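Local coordinates for protein 4-aminobutyrate transaminase (Acinetobacter baumannii, PDB 6WOP) that probably transfers the amino group of 4-aminobutyrate to 2-oxoglutarate with the help of pyridoxal 5'-phosphate, as a class-III aminotransferase, at residues S355-K368 against T383-L397. Sequence-based numbering, arbitrary orientation.
Sequences SMVAVELETAEQAK and TCGKYGNVIRFLYPL
Strand 356-361, helix 364-376 and strand 379-384 form a split beta-alpha-beta unit in this class-III, PLP-dependent aminotransferase. Strand 390-393 returns through the turn Gly385-Gly388, fits between the two strands antiparallel to both, and pairs here with 356-361. Val359 and Ile391 are a hydrogen-bonded pair. Val359 N reaches Ile391 O at 2.9 Å, and Ile391 N returns the bond to Val359 O. Farther along, Phe393 N donates to Val357 O at 2.8 Å.

Val359, Ile391 and Phe393 share one face of the sheet. Val359 and Ile391 lie side by side, with Val359 CG1 3.9 Å from Ile391 CB. The same methyl meets the edge of the Phe393 ring at CE2. Leu361 CD1 adds to this layer, 3.8 Å from Ile391 CD1. Helices 321-342 and 401-416 pack on it through Leu332, Leu411 and Phe415.

Ala358, Glu360, Val390 and Arg392 occupy the other face. Ala358 CB touches Val390 CG1 at 3.6 Å, while Val390 CG2 lies against the extended Glu360 chain. Glu360 OE2 also forms salt bridges with Arg351 and Lys177, and Arg392 pairs with Glu212.

Asn389 ties both its backbone and its amide to strand 356-361. Its O accepts from Leu361 N. CG sits between the backbone N and the carbonyl carbon (chi1 60°), which lets ND2 donate to both Leu361 O and Glu360 OE1. ND2 meets Glu360 OE1 on the anti side, tilted 31° out of the carboxylate plane, which is turned 71° from the amide. Next to Asn389, Ala364 CB at the start of helix 364-376 rests on Gly388 O.

Ser355 OG donates a hydrogen bond to Ala325 O and accepts one of 2.6 Å from Tyr395 OH. Ser355 OG lies at the edge of the Tyr395 ring, near its plane.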
loop_
_atom_site.group_PDB
_atom_site.type_symbol
_atom_site.label_atom_id
_atom_site.label_comp_id
_atom_site.label_asym_id
_atom_site.label_seq_id
_atom_site.Cartn_x
_atom_site.Cartn_y
_atom_site.Cartn_z
ATOM N N SER A 355 19.132 10.913 33.302
ATOM C CA SER A 355 18.395 9.901 34.053
ATOM C C SER A 355 17.500 9.091 33.138
ATOM O O SER A 355 16.571 8.444 33.607
ATOM C CB SER A 355 17.577 10.534 35.198
ATOM O OG SER A 355 18.402 10.723 36.377
ATOM N N MET A 356 17.928 8.953 31.874
ATOM C CA MET A 356 17.460 7.878 31.012
ATOM C C MET A 356 18.498 6.765 31.155
ATOM O O MET A 356 19.495 6.729 30.418
ATOM C CB MET A 356 17.302 8.349 29.569
ATOM C CG MET A 356 16.015 7.917 28.979
ATOM S SD MET A 356 15.691 8.672 27.424
ATOM C CE MET A 356 14.521 7.478 26.842
ATOM N N VAL A 357 18.282 5.887 32.156
ATOM C CA VAL A 357 19.228 4.850 32.573
ATOM C C VAL A 357 18.555 3.488 32.504
ATOM O O VAL A 357 17.391 3.343 32.902
ATOM C CB VAL A 357 19.754 5.073 34.020
ATOM C CG1 VAL A 357 20.819 3.970 34.408
ATOM C CG2 VAL A 357 20.324 6.445 34.180
ATOM N N ALA A 358 19.319 2.478 32.076
ATOM C CA ALA A 358 18.823 1.110 32.004
ATOM C C ALA A 358 19.941 0.137 32.331
ATOM O O ALA A 358 21.108 0.403 32.047
ATOM C CB ALA A 358 18.283 0.782 30.611
ATOM N N VAL A 359 19.565 -1.039 32.843
ATOM C CA VAL A 359 20.493 -2.148 33.061
ATOM C C VAL A 359 20.000 -3.359 32.264
ATOM O O VAL A 359 18.806 -3.681 32.284
ATOM C CB VAL A 359 20.658 -2.486 34.545
ATOM C CG1 VAL A 359 19.368 -3.039 35.146
ATOM C CG2 VAL A 359 21.841 -3.455 34.726
ATOM N N GLU A 360 20.887 -3.977 31.498
ATOM C CA GLU A 360 20.514 -5.158 30.719
ATOM C C GLU A 360 21.050 -6.395 31.419
ATOM O O GLU A 360 22.202 -6.416 31.900
ATOM C CB GLU A 360 21.046 -5.131 29.281
ATOM C CG GLU A 360 20.593 -6.368 28.461
ATOM C CD GLU A 360 20.702 -6.118 26.977
ATOM O OE1 GLU A 360 20.729 -7.074 26.164
ATOM O OE2 GLU A 360 20.813 -4.936 26.641
ATOM N N LEU A 361 20.219 -7.418 31.490
ATOM C CA LEU A 361 20.604 -8.645 32.168
ATOM C C LEU A 361 20.746 -9.748 31.135
ATOM O O LEU A 361 20.311 -9.606 29.992
ATOM C CB LEU A 361 19.581 -9.010 33.261
ATOM C CG LEU A 361 19.405 -8.044 34.465
ATOM C CD1 LEU A 361 18.534 -6.881 34.175
ATOM C CD2 LEU A 361 18.766 -8.759 35.622
ATOM N N GLU A 362 21.367 -10.845 31.546
ATOM C CA GLU A 362 21.553 -11.932 30.585
ATOM C C GLU A 362 20.224 -12.443 30.048
ATOM O O GLU A 362 20.084 -12.706 28.850
ATOM C CB GLU A 362 22.348 -13.067 31.213
ATOM C CG GLU A 362 23.702 -13.104 30.618
ATOM C CD GLU A 362 24.646 -13.939 31.390
ATOM O OE1 GLU A 362 24.162 -14.914 32.030
ATOM O OE2 GLU A 362 25.865 -13.620 31.354
ATOM N N THR A 363 19.191 -12.435 30.862
ATOM C CA THR A 363 17.988 -13.204 30.640
ATOM C C THR A 363 16.761 -12.430 31.101
ATOM O O THR A 363 16.829 -11.695 32.092
ATOM C CB THR A 363 18.181 -14.486 31.429
ATOM O OG1 THR A 363 18.979 -15.393 30.658
ATOM C CG2 THR A 363 16.942 -15.060 31.853
ATOM N N ALA A 364 15.630 -12.600 30.402
ATOM C CA ALA A 364 14.404 -11.957 30.893
ATOM C C ALA A 364 13.892 -12.613 32.163
ATOM O O ALA A 364 13.218 -11.959 32.965
ATOM C CB ALA A 364 13.302 -11.998 29.846
ATOM N N GLU A 365 14.148 -13.909 32.349
ATOM C CA GLU A 365 13.830 -14.521 33.632
ATOM C C GLU A 365 14.566 -13.806 34.751
ATOM O O GLU A 365 13.997 -13.579 35.831
ATOM C CB GLU A 365 14.179 -16.007 33.619
ATOM C CG GLU A 365 13.304 -16.876 32.713
ATOM C CD GLU A 365 13.430 -16.584 31.197
ATOM O OE1 GLU A 365 14.504 -16.148 30.694
ATOM O OE2 GLU A 365 12.421 -16.807 30.487
ATOM N N GLN A 366 15.821 -13.415 34.500
ATOM C CA GLN A 366 16.560 -12.639 35.498
ATOM C C GLN A 366 15.897 -11.291 35.751
ATOM O O GLN A 366 15.732 -10.861 36.904
ATOM C CB GLN A 366 18.001 -12.428 35.052
ATOM C CG GLN A 366 18.886 -13.673 35.238
ATOM C CD GLN A 366 20.283 -13.452 34.722
ATOM O OE1 GLN A 366 20.506 -12.610 33.832
ATOM N NE2 GLN A 366 21.237 -14.187 35.270
ATOM N N ALA A 367 15.524 -10.597 34.677
ATOM C CA ALA A 367 14.877 -9.291 34.834
ATOM C C ALA A 367 13.567 -9.407 35.609
ATOM O O ALA A 367 13.247 -8.547 36.447
ATOM C CB ALA A 367 14.663 -8.673 33.453
ATOM N N LYS A 368 12.802 -10.475 35.368
ATOM C CA LYS A 368 11.532 -10.647 36.067
ATOM C C LYS A 368 11.755 -10.988 37.535
ATOM O O LYS A 368 10.961 -10.573 38.390
ATOM C CB LYS A 368 10.685 -11.748 35.418
ATOM C CG LYS A 368 10.108 -11.430 34.079
ATOM C CD LYS A 368 9.625 -10.033 34.042
ATOM C CE LYS A 368 8.118 -9.998 33.759
ATOM N NZ LYS A 368 7.592 -8.667 33.248
ATOM N N THR A 383 10.323 -3.115 32.664
ATOM C CA THR A 383 11.267 -3.754 31.739
ATOM C C THR A 383 11.071 -3.259 30.302
ATOM O O THR A 383 10.149 -2.508 29.979
ATOM C CB THR A 383 11.157 -5.279 31.771
ATOM O OG1 THR A 383 9.827 -5.679 31.399
ATOM C CG2 THR A 383 11.549 -5.831 33.173
ATOM N N CYS A 384 11.980 -3.650 29.422
ATOM C CA CYS A 384 11.970 -3.158 28.062
ATOM C C CYS A 384 12.797 -4.131 27.262
ATOM O O CYS A 384 13.159 -5.204 27.764
ATOM C CB CYS A 384 12.571 -1.760 27.942
ATOM S SG CYS A 384 14.070 -1.446 28.957
ATOM N N GLY A 385 12.954 -3.781 25.984
ATOM C CA GLY A 385 13.969 -4.436 25.175
ATOM C C GLY A 385 13.366 -5.526 24.328
ATOM O O GLY A 385 12.346 -6.136 24.680
ATOM N N LYS A 386 14.008 -5.767 23.171
ATOM C CA LYS A 386 13.540 -6.782 22.247
ATOM C C LYS A 386 13.312 -8.099 22.976
ATOM O O LYS A 386 12.379 -8.837 22.650
ATOM C CB LYS A 386 14.572 -6.963 21.112
ATOM C CG LYS A 386 14.186 -8.052 20.067
ATOM C CD LYS A 386 15.258 -8.116 18.993
ATOM C CE LYS A 386 14.947 -9.167 17.965
ATOM N NZ LYS A 386 15.880 -9.040 16.822
ATOM N N TYR A 387 14.139 -8.399 23.979
ATOM C CA TYR A 387 14.093 -9.689 24.656
ATOM C C TYR A 387 13.556 -9.553 26.074
ATOM O O TYR A 387 13.590 -10.527 26.835
ATOM C CB TYR A 387 15.480 -10.335 24.659
ATOM C CG TYR A 387 15.902 -10.710 23.253
ATOM C CD1 TYR A 387 15.230 -11.723 22.549
ATOM C CD2 TYR A 387 16.934 -10.039 22.613
ATOM C CE1 TYR A 387 15.600 -12.055 21.240
ATOM C CE2 TYR A 387 17.300 -10.375 21.282
ATOM C CZ TYR A 387 16.644 -11.385 20.624
ATOM O OH TYR A 387 17.029 -11.698 19.319
ATOM N N GLY A 388 13.061 -8.369 26.434
ATOM C CA GLY A 388 12.516 -8.173 27.766
ATOM C C GLY A 388 13.510 -8.390 28.883
ATOM O O GLY A 388 13.100 -8.731 30.001
ATOM N N ASN A 389 14.807 -8.189 28.622
ATOM C CA ASN A 389 15.846 -8.429 29.615
ATOM C C ASN A 389 16.456 -7.131 30.112
ATOM O O ASN A 389 17.518 -7.144 30.736
ATOM C CB ASN A 389 16.922 -9.354 29.039
ATOM C CG ASN A 389 17.578 -8.778 27.815
ATOM O OD1 ASN A 389 16.967 -7.994 27.085
ATOM N ND2 ASN A 389 18.822 -9.126 27.590
ATOM N N VAL A 390 15.822 -5.998 29.836
ATOM C CA VAL A 390 16.340 -4.695 30.228
ATOM C C VAL A 390 15.410 -4.091 31.261
ATOM O O VAL A 390 14.201 -4.017 31.037
ATOM C CB VAL A 390 16.466 -3.769 29.014
ATOM C CG1 VAL A 390 17.127 -2.480 29.495
ATOM C CG2 VAL A 390 17.306 -4.511 27.851
ATOM N N ILE A 391 15.957 -3.630 32.378
ATOM C CA ILE A 391 15.182 -2.831 33.339
ATOM C C ILE A 391 15.506 -1.379 33.075
ATOM O O ILE A 391 16.679 -0.998 33.086
ATOM C CB ILE A 391 15.535 -3.203 34.785
ATOM C CG1 ILE A 391 15.196 -4.663 35.058
ATOM C CG2 ILE A 391 14.879 -2.204 35.816
ATOM C CD1 ILE A 391 15.880 -5.179 36.304
ATOM N N ARG A 392 14.490 -0.557 32.841
ATOM C CA ARG A 392 14.731 0.846 32.539
ATOM C C ARG A 392 14.221 1.660 33.704
ATOM O O ARG A 392 13.293 1.232 34.396
ATOM C CB ARG A 392 14.010 1.275 31.245
ATOM C CG ARG A 392 12.498 0.996 31.327
ATOM C CD ARG A 392 11.814 1.550 30.084
ATOM N NE ARG A 392 10.561 0.855 29.787
ATOM C CZ ARG A 392 9.658 1.274 28.912
ATOM N NH1 ARG A 392 9.844 2.410 28.268
ATOM N NH2 ARG A 392 8.561 0.558 28.689
ATOM N N PHE A 393 14.851 2.808 33.965
ATOM C CA PHE A 393 14.527 3.609 35.155
ATOM C C PHE A 393 13.951 4.950 34.739
ATOM O O PHE A 393 14.618 5.733 34.044
ATOM C CB PHE A 393 15.781 3.783 36.019
ATOM C CG PHE A 393 16.319 2.487 36.498
ATOM C CD1 PHE A 393 15.811 1.919 37.667
ATOM C CD2 PHE A 393 17.269 1.794 35.749
ATOM C CE1 PHE A 393 16.248 0.668 38.112
ATOM C CE2 PHE A 393 17.708 0.534 36.169
ATOM C CZ PHE A 393 17.184 -0.021 37.366
ATOM N N LEU A 394 12.709 5.214 35.166
ATOM C CA LEU A 394 11.946 6.404 34.800
ATOM C C LEU A 394 11.323 7.095 36.006
ATOM O O LEU A 394 10.199 7.662 35.913
ATOM C CB LEU A 394 10.854 6.011 33.813
ATOM C CG LEU A 394 11.487 5.655 32.474
ATOM C CD1 LEU A 394 10.405 4.917 31.556
ATOM C CD2 LEU A 394 12.003 6.928 31.831
ATOM N N TYR A 395 12.022 7.041 37.172
ATOM C CA TYR A 395 11.564 7.705 38.389
ATOM C C TYR A 395 11.330 9.176 38.114
ATOM O O TYR A 395 12.063 9.755 37.306
ATOM C CB TYR A 395 12.641 7.569 39.451
ATOM C CG TYR A 395 14.054 7.849 38.884
ATOM C CD1 TYR A 395 14.575 9.139 38.826
ATOM C CD2 TYR A 395 14.857 6.808 38.436
ATOM C CE1 TYR A 395 15.898 9.373 38.298
ATOM C CE2 TYR A 395 16.118 7.010 37.925
ATOM C CZ TYR A 395 16.643 8.279 37.876
ATOM O OH TYR A 395 17.896 8.420 37.368
ATOM N N PRO A 396 10.377 9.833 38.795
ATOM C CA PRO A 396 10.270 11.292 38.693
ATOM C C PRO A 396 11.581 11.957 39.032
ATOM O O PRO A 396 12.276 11.513 39.949
ATOM C CB PRO A 396 9.180 11.636 39.752
ATOM C CG PRO A 396 8.226 10.429 39.644
ATOM C CD PRO A 396 9.223 9.234 39.491
ATOM N N LEU A 397 11.928 13.037 38.284
ATOM C CA LEU A 397 13.160 13.785 38.564
ATOM C C LEU A 397 13.056 14.572 39.874
ATOM O O LEU A 397 14.091 15.048 40.406
ATOM C CB LEU A 397 13.430 14.768 37.442
ATOM C CG LEU A 397 13.579 14.130 36.048
ATOM C CD1 LEU A 397 13.943 15.200 34.976
ATOM C CD2 LEU A 397 14.675 13.043 36.116
#